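Local coordinates for protein similar to yteR (Bacilus subtilis) (Clostridium acetobutylicum, PDB 4WU0) that probably hydrolyses unsaturated rhamnogalacturonan fragments of pectin, as a glycoside hydrolase of family 105 related to YteR, at residues A[6-11]-A[350-355]; A[301-306]-A[311-316]. All coordinates share one frame; numbering follows the deposited sequence.

Contact 1 (A[6-11]-A[350-355])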
ATOM      1  N   LYS A   6      11.631 -13.631   7.715  1.00 14.32           N
ATOM      2  CA  LYS A   6      13.077 -13.518   7.940  1.00 16.56           C
ATOM      3  C   LYS A   6      13.868 -13.923   6.692  1.00 15.80           C
ATOM      4  O   LYS A   6      14.848 -13.273   6.324  1.00 15.85           O
ATOM      5  CB  LYS A   6      13.508 -14.378   9.121  1.00 17.96           C
ATOM      6  CG  LYS A   6      15.013 -14.373   9.362  1.00 17.59           C
ATOM      7  CD  LYS A   6      15.392 -15.224  10.580  1.00 23.08           C
ATOM      8  CE  LYS A   6      16.886 -15.152  10.851  1.00 31.43           C
ATOM      9  NZ  LYS A   6      17.232 -15.972  12.049  1.00 56.30           N
ATOM     10  N   LEU A   7      13.450 -14.998   6.042  1.00 14.94           N
ATOM     11  CA  LEU A   7      14.155 -15.456   4.865  1.00 15.22           C
ATOM     12  C   LEU A   7      14.140 -14.371   3.787  1.00 14.57           C
ATOM     13  O   LEU A   7      15.141 -14.118   3.138  1.00 15.31           O
ATOM     14  CB  LEU A   7      13.549 -16.764   4.333  1.00 15.81           C
ATOM     15  CG  LEU A   7      14.222 -17.372   3.101  1.00 16.99           C
ATOM     16  CD1 LEU A   7      15.709 -17.634   3.314  1.00 18.91           C
ATOM     17  CD2 LEU A   7      13.510 -18.652   2.657  1.00 21.11           C
ATOM     18  N   MET A   8      12.994 -13.738   3.575  1.00 13.98           N
ATOM     19  CA  MET A   8      12.932 -12.664   2.602  1.00 15.12           C
ATOM     20  C   MET A   8      13.732 -11.438   3.021  1.00 14.33           C
ATOM     21  O   MET A   8      14.391 -10.812   2.193  1.00 16.00           O
ATOM     22  CB  MET A   8      11.493 -12.263   2.331  1.00 15.67           C
ATOM     23  CG  MET A   8      11.381 -11.198   1.270  1.00 16.30           C
ATOM     24  SD  MET A   8      12.171 -11.695  -0.278  1.00 25.05           S
ATOM     25  CE  MET A   8      10.754 -12.465  -0.968  1.00 19.76           C
ATOM     26  N   ALA A   9      13.639 -11.059   4.294  1.00 14.43           N
ATOM     27  CA  ALA A   9      14.426  -9.938   4.799  1.00 14.81           C
ATOM     28  C   ALA A   9      15.914 -10.184   4.554  1.00 13.71           C
ATOM     29  O   ALA A   9      16.630  -9.311   4.072  1.00 16.09           O
ATOM     30  CB  ALA A   9      14.158  -9.717   6.297  1.00 14.97           C
ATOM     31  N   ASP A  10      16.365 -11.396   4.870  1.00 15.55           N
ATOM     32  CA  ASP A  10      17.766 -11.741   4.677  1.00 15.50           C
ATOM     33  C   ASP A  10      18.119 -11.711   3.184  1.00 17.90           C
ATOM     34  O   ASP A  10      19.220 -11.323   2.814  1.00 16.80           O
ATOM     35  CB  ASP A  10      18.078 -13.118   5.275  1.00 16.84           C
ATOM     36  CG  ASP A  10      18.120 -13.093   6.786  1.00 20.60           C
ATOM     37  OD1 ASP A  10      18.272 -11.974   7.342  1.00 19.90           O
ATOM     38  OD2 ASP A  10      17.994 -14.182   7.419  1.00 20.05           O
ATOM     39  N   SER A  11      17.179 -12.106   2.334  1.00 15.53           N
ATOM     40  CA  SER A  11      17.404 -12.065   0.889  1.00 15.62           C
ATOM     41  C   SER A  11      17.541 -10.637   0.372  1.00 17.22           C
ATOM     42  O   SER A  11      18.409 -10.339  -0.447  1.00 17.20           O
ATOM     43  CB  SER A  11      16.265 -12.771   0.141  1.00 16.93           C
ATOM     44  OG  SER A  11      16.190 -14.129   0.502  1.00 17.85           O
ATOM     45  N   PRO A 350       4.935  -5.825   0.794  1.00 12.09           N
ATOM     46  CA  PRO A 350       3.693  -6.539   1.101  1.00 12.18           C
ATOM     47  C   PRO A 350       3.916  -8.017   1.359  1.00 12.24           C
ATOM     48  O   PRO A 350       3.237  -8.592   2.203  1.00 12.89           O
ATOM     49  CB  PRO A 350       2.846  -6.310  -0.162  1.00 13.66           C
ATOM     50  CG  PRO A 350       3.313  -4.966  -0.641  1.00 13.78           C
ATOM     51  CD  PRO A 350       4.787  -4.947  -0.388  1.00 13.07           C
ATOM     52  N   PHE A 351       4.853  -8.638   0.654  1.00 12.40           N
ATOM     53  CA  PHE A 351       5.144 -10.049   0.924  1.00 14.21           C
ATOM     54  C   PHE A 351       5.712 -10.250   2.337  1.00 12.55           C
ATOM     55  O   PHE A 351       5.318 -11.170   3.058  1.00 12.83           O
ATOM     56  CB  PHE A 351       6.073 -10.666  -0.123  1.00 13.03           C
ATOM     57  CG  PHE A 351       6.355 -12.111   0.155  1.00 15.37           C
ATOM     58  CD1 PHE A 351       5.433 -13.070  -0.183  1.00 16.21           C
ATOM     59  CD2 PHE A 351       7.495 -12.498   0.841  1.00 15.00           C
ATOM     60  CE1 PHE A 351       5.657 -14.421   0.132  1.00 17.38           C
ATOM     61  CE2 PHE A 351       7.724 -13.833   1.130  1.00 16.76           C
ATOM     62  CZ  PHE A 351       6.783 -14.792   0.771  1.00 15.41           C
ATOM     63  N   LEU A 352       6.628  -9.394   2.766  1.00 13.03           N
ATOM     64  CA  LEU A 352       7.126  -9.453   4.131  1.00 12.96           C
ATOM     65  C   LEU A 352       6.008  -9.295   5.145  1.00 13.23           C
ATOM     66  O   LEU A 352       5.961 -10.010   6.148  1.00 13.60           O
ATOM     67  CB  LEU A 352       8.120  -8.317   4.362  1.00 14.56           C
ATOM     68  CG  LEU A 352       9.489  -8.440   3.708  1.00 15.88           C
ATOM     69  CD1 LEU A 352      10.188  -7.080   3.697  1.00 17.26           C
ATOM     70  CD2 LEU A 352      10.306  -9.462   4.492  1.00 14.34           C
ATOM     71  N   LEU A 353       5.127  -8.319   4.900  1.00 13.14           N
ATOM     72  CA  LEU A 353       4.027  -8.041   5.819  1.00 13.49           C
ATOM     73  C   LEU A 353       3.024  -9.188   5.887  1.00 14.33           C
ATOM     74  O   LEU A 353       2.567  -9.559   6.975  1.00 14.09           O
ATOM     75  CB  LEU A 353       3.321  -6.723   5.439  1.00 13.43           C
ATOM     76  CG  LEU A 353       4.208  -5.488   5.590  1.00 13.46           C
ATOM     77  CD1 LEU A 353       3.567  -4.262   4.920  1.00 19.73           C
ATOM     78  CD2 LEU A 353       4.457  -5.183   7.067  1.00 16.15           C
ATOM     79  N   ALA A 354       2.670  -9.745   4.729  1.00 13.78           N
ATOM     80  CA  ALA A 354       1.794 -10.913   4.703  1.00 14.29           C
ATOM     81  C   ALA A 354       2.431 -12.071   5.446  1.00 13.83           C
ATOM     82  O   ALA A 354       1.751 -12.799   6.164  1.00 14.26           O
ATOM     83  CB  ALA A 354       1.496 -11.309   3.251  1.00 14.72           C
ATOM     84  N   SER A 355       3.729 -12.269   5.245  1.00 13.66           N
ATOM     85  CA  SER A 355       4.433 -13.366   5.906  1.00 13.99           C
ATOM     86  C   SER A 355       4.390 -13.203   7.419  1.00 14.48           C
ATOM     87  O   SER A 355       4.146 -14.158   8.148  1.00 14.93           O
ATOM     88  CB  SER A 355       5.890 -13.407   5.455  1.00 14.51           C
ATOM     89  OG  SER A 355       5.979 -13.644   4.065  1.00 14.85           O
TER
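Helices 6-11 and 350-355 run nearly antiparallel, their axes 154° apart in direction and 9.7 Å apart at closest approach, with Met-8 facing Leu-352. Met-8 meets both partners on the other helix, Phe-351 and Leu-352. Its CG stands anti to the backbone N (chi1 -177°), and two further bends in the chain bring the terminal methyl CE to the Phe-351 ring, 3.7 Å from CD2, at an oblique angle. Nearer the backbone, Met-8 CB packs against Leu-352 CD2 at 3.7 Å, and the two side chains cross at about a right angle. The same methyl, Leu-352 CD2, also lies 3.7 Å from Ala-9 N, so one leucine branch rests on the helix surface between neighbouring residues. The two helices belong to the largely helical fold of the six-hairpin clan, and their pairing joins the first helix of the chain, 4-14, to the last, 345-360. Ser-355 OG sits over one face of the Phe-351 ring, toward the rim, while bonding Phe-351 O at 2.8 Å. That carbonyl is gripped twice, since Ser-355 N reaches it from the opposite face of its plane, and Ser-355 OG also bonds Tyr-295.

Contact 2 (A[301-306]-A[311-316])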
ATOM      1  N   GLU A 301       3.183 -19.499  -6.383  1.00 14.55           N
ATOM      2  CA  GLU A 301       3.183 -18.805  -7.669  1.00 17.07           C
ATOM      3  C   GLU A 301       4.373 -17.882  -7.869  1.00 17.96           C
ATOM      4  O   GLU A 301       4.802 -17.654  -9.010  1.00 18.72           O
ATOM      5  CB  GLU A 301       1.925 -17.969  -7.825  1.00 15.14           C
ATOM      6  CG  GLU A 301       0.641 -18.761  -7.826  1.00 16.45           C
ATOM      7  CD  GLU A 301       0.579 -19.830  -8.901  1.00 24.27           C
ATOM      8  OE1 GLU A 301       1.007 -19.557 -10.031  1.00 24.75           O
ATOM      9  OE2 GLU A 301       0.089 -20.937  -8.613  1.00 22.65           O
ATOM     10  N   PHE A 302       4.877 -17.306  -6.784  1.00 13.73           N
ATOM     11  CA  PHE A 302       5.761 -16.139  -6.913  1.00 13.71           C
ATOM     12  C   PHE A 302       7.171 -16.285  -6.323  1.00 15.23           C
ATOM     13  O   PHE A 302       8.043 -15.470  -6.623  1.00 15.20           O
ATOM     14  CB  PHE A 302       5.093 -14.917  -6.319  1.00 13.14           C
ATOM     15  CG  PHE A 302       3.732 -14.612  -6.889  1.00 12.26           C
ATOM     16  CD1 PHE A 302       3.527 -14.510  -8.253  1.00 13.21           C
ATOM     17  CD2 PHE A 302       2.659 -14.413  -6.042  1.00 12.39           C
ATOM     18  CE1 PHE A 302       2.284 -14.212  -8.745  1.00 13.94           C
ATOM     19  CE2 PHE A 302       1.409 -14.125  -6.544  1.00 14.06           C
ATOM     20  CZ  PHE A 302       1.224 -14.003  -7.888  1.00 14.28           C
ATOM     21  N   ILE A 303       7.395 -17.274  -5.465  1.00 13.13           N
ATOM     22  CA  ILE A 303       8.698 -17.445  -4.829  1.00 13.73           C
ATOM     23  C   ILE A 303       9.523 -18.541  -5.503  1.00 14.50           C
ATOM     24  O   ILE A 303       9.042 -19.642  -5.726  1.00 16.51           O
ATOM     25  CB  ILE A 303       8.527 -17.787  -3.310  1.00 14.05           C
ATOM     26  CG1 ILE A 303       7.869 -16.633  -2.564  1.00 15.49           C
ATOM     27  CG2 ILE A 303       9.851 -18.149  -2.669  1.00 16.12           C
ATOM     28  CD1 ILE A 303       8.724 -15.407  -2.406  1.00 14.99           C
ATOM     29  N   LEU A 304      10.785 -18.232  -5.802  1.00 14.88           N
ATOM     30  CA  LEU A 304      11.749 -19.207  -6.266  1.00 17.23           C
ATOM     31  C   LEU A 304      13.028 -19.067  -5.438  1.00 16.50           C
ATOM     32  O   LEU A 304      13.529 -17.951  -5.228  1.00 17.99           O
ATOM     33  CB  LEU A 304      12.099 -18.999  -7.750  1.00 17.18           C
ATOM     34  CG  LEU A 304      11.041 -19.368  -8.797  1.00 19.43           C
ATOM     35  CD1 LEU A 304      11.540 -19.011 -10.207  1.00 22.66           C
ATOM     36  CD2 LEU A 304      10.689 -20.857  -8.711  1.00 20.56           C
ATOM     37  N   GLU A 305      13.565 -20.206  -5.029  1.00 17.49           N
ATOM     38  CA  GLU A 305      14.832 -20.258  -4.315  1.00 18.45           C
ATOM     39  C   GLU A 305      16.008 -20.101  -5.277  1.00 18.97           C
ATOM     40  O   GLU A 305      16.055 -20.744  -6.323  1.00 19.18           O
ATOM     41  CB  GLU A 305      14.952 -21.593  -3.555  1.00 19.49           C
ATOM     42  CG  GLU A 305      16.210 -21.739  -2.734  1.00 20.69           C
ATOM     43  CD  GLU A 305      16.278 -23.080  -2.017  1.00 37.35           C
ATOM     44  OE1 GLU A 305      15.531 -23.999  -2.413  1.00 39.22           O
ATOM     45  OE2 GLU A 305      17.078 -23.213  -1.069  1.00 38.74           O
ATOM     46  N   THR A 306      16.976 -19.264  -4.905  1.00 17.45           N
ATOM     47  CA  THR A 306      18.210 -19.164  -5.657  1.00 18.18           C
ATOM     48  C   THR A 306      19.264 -20.106  -5.054  1.00 19.94           C
ATOM     49  O   THR A 306      19.087 -20.644  -3.974  1.00 21.25           O
ATOM     50  CB  THR A 306      18.691 -17.697  -5.760  1.00 19.69           C
ATOM     51  OG1 THR A 306      18.651 -17.063  -4.481  1.00 19.93           O
ATOM     52  CG2 THR A 306      17.782 -16.906  -6.675  1.00 18.79           C
ATOM     53  N   ILE A 311      15.883 -16.276  -1.600  1.00 15.99           N
ATOM     54  CA  ILE A 311      14.676 -16.343  -2.426  1.00 15.34           C
ATOM     55  C   ILE A 311      14.446 -15.079  -3.239  1.00 14.99           C
ATOM     56  O   ILE A 311      14.788 -13.967  -2.809  1.00 15.37           O
ATOM     57  CB  ILE A 311      13.395 -16.643  -1.596  1.00 15.60           C
ATOM     58  CG1 ILE A 311      13.247 -15.641  -0.446  1.00 16.90           C
ATOM     59  CG2 ILE A 311      13.423 -18.103  -1.105  1.00 16.61           C
ATOM     60  CD1 ILE A 311      12.035 -15.858   0.405  1.00 17.02           C
ATOM     61  N   ASN A 312      13.862 -15.274  -4.418  1.00 14.20           N
ATOM     62  CA  ASN A 312      13.341 -14.196  -5.255  1.00 13.53           C
ATOM     63  C   ASN A 312      11.838 -14.143  -5.194  1.00 14.39           C
ATOM     64  O   ASN A 312      11.171 -15.162  -5.102  1.00 13.87           O
ATOM     65  CB  ASN A 312      13.684 -14.419  -6.731  1.00 13.72           C
ATOM     66  CG  ASN A 312      15.144 -14.280  -7.035  1.00 14.36           C
ATOM     67  OD1 ASN A 312      15.926 -13.706  -6.265  1.00 14.82           O
ATOM     68  ND2 ASN A 312      15.533 -14.813  -8.186  1.00 16.05           N
ATOM     69  N   LEU A 313      11.299 -12.934  -5.229  1.00 12.68           N
ATOM     70  CA  LEU A 313       9.872 -12.743  -5.442  1.00 12.51           C
ATOM     71  C   LEU A 313       9.659 -12.295  -6.883  1.00 12.70           C
ATOM     72  O   LEU A 313      10.178 -11.281  -7.306  1.00 13.77           O
ATOM     73  CB  LEU A 313       9.309 -11.696  -4.487  1.00 12.47           C
ATOM     74  CG  LEU A 313       7.800 -11.434  -4.572  1.00 12.56           C
ATOM     75  CD1 LEU A 313       6.995 -12.613  -4.114  1.00 14.63           C
ATOM     76  CD2 LEU A 313       7.431 -10.203  -3.748  1.00 15.83           C
ATOM     77  N   ASN A 314       8.884 -13.072  -7.624  1.00 12.45           N
ATOM     78  CA  ASN A 314       8.671 -12.829  -9.041  1.00 12.47           C
ATOM     79  C   ASN A 314       7.276 -12.287  -9.342  1.00 14.90           C
ATOM     80  O   ASN A 314       6.387 -12.357  -8.503  1.00 12.82           O
ATOM     81  CB  ASN A 314       8.826 -14.168  -9.774  1.00 13.46           C
ATOM     82  CG  ASN A 314      10.205 -14.802  -9.592  1.00 16.08           C
ATOM     83  OD1 ASN A 314      10.355 -15.886  -9.007  1.00 24.53           O
ATOM     84  ND2 ASN A 314      11.191 -14.178 -10.160  1.00 14.96           N
ATOM     85  N   LYS A 315       7.104 -11.810 -10.572  1.00 12.37           N
ATOM     86  CA  LYS A 315       5.814 -11.453 -11.166  1.00 12.56           C
ATOM     87  C   LYS A 315       5.189 -10.218 -10.547  1.00 11.88           C
ATOM     88  O   LYS A 315       3.972 -10.165 -10.303  1.00 12.21           O
ATOM     89  CB  LYS A 315       4.833 -12.625 -11.128  1.00 13.65           C
ATOM     90  CG  LYS A 315       5.421 -13.985 -11.537  1.00 14.68           C
ATOM     91  CD  LYS A 315       6.030 -13.959 -12.946  1.00 15.18           C
ATOM     92  CE  LYS A 315       6.564 -15.342 -13.307  1.00 16.59           C
ATOM     93  NZ  LYS A 315       7.127 -15.391 -14.684  1.00 17.62           N
ATOM     94  N   ILE A 316       6.015  -9.195 -10.384  1.00 11.24           N
ATOM     95  CA  ILE A 316       5.559  -7.942  -9.795  1.00 10.87           C
ATOM     96  C   ILE A 316       5.405  -6.885 -10.887  1.00 10.72           C
ATOM     97  O   ILE A 316       6.308  -6.644 -11.660  1.00 12.35           O
ATOM     98  CB  ILE A 316       6.564  -7.442  -8.749  1.00 11.09           C
ATOM     99  CG1 ILE A 316       6.824  -8.505  -7.671  1.00 11.54           C
ATOM    100  CG2 ILE A 316       6.100  -6.130  -8.168  1.00 13.26           C
ATOM    101  CD1 ILE A 316       8.128  -8.284  -6.959  1.00 14.37           C
TER
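The Phe-302 ring carries Glu-301 CB over the centre of one face, 3.7 Å above the plane, while Lys-315 CB approaches obliquely, 3.7 Å from Phe-302 CD1. Ala-264 and Ser-267 of helix 264-279 also touch this side chain. Beyond the ring, helix 288-302 passes directly into strand 303-305, which pairs with 311-313 as an antiparallel beta hairpin. Leu-304 and Asn-312 form its hydrogen-bonded pair: Asn-312 N gives an almost straight bond (175°) to Leu-304 O at 2.8 Å, and Leu-304 N returns a longer one to Asn-312 O at 3.2 Å. The pairing extends to the helix end, where Asn-314 N lies in the carbonyl plane of Phe-302 O at 2.7 Å. Ile-303, Leu-313 and Ile-311 share one face of the hairpin with Glu-305, which stands at its exposed end. With CG1 of Ile-303 beside its backbone N (chi1 -64°), the chain carries CD1 to Leu-313 CD1 at 3.7 Å, while its other branch, CG2, meets Ile-311 CG2 at 3.9 Å. Asn-312 points to the other face, with Leu-304; just past the strand end, Thr-306 CG2 comes against its amide, 3.4 Å from Asn-312 ND2, the two side chains crossing at about a right angle. The polar ends turn elsewhere: Thr-306 OG1 bonds Asp-308 and Lys-15, and Asn-312 OD1 bonds Asn-343. Backbone bonds therefore set the register, Ile-303, Ile-311 and Leu-313 form an apolar patch, and the polar groups of Thr-306 and Asn-312 tie the hairpin to its turn and to neighbouring segments.

How the contacts relate
The pair illustrates how chemistry follows place in a fold. Contact 1 is buried and joins the two ends of the sequence mainly through apolar side-chain packing; contact 2 is local, partly exposed, and built on backbone hydrogen bonds. Yet they share an interface, their centres about 11 Å apart: the apolar patch of Ile-303, Ile-311 and Leu-313 lies against both helices of contact 1. Ile-303 CD1 packs on Phe-351 CZ at 3.8 Å and on Met-8 CE at 3.9 Å, while Leu-7 CG meets Ile-311 CD1. A polar tie joins them too, probably a hydrogen bond, between Ser-11 OG and Ile-311 N. Leu-304, on the other face, is exposed, as is Glu-305 at the end of the packed one.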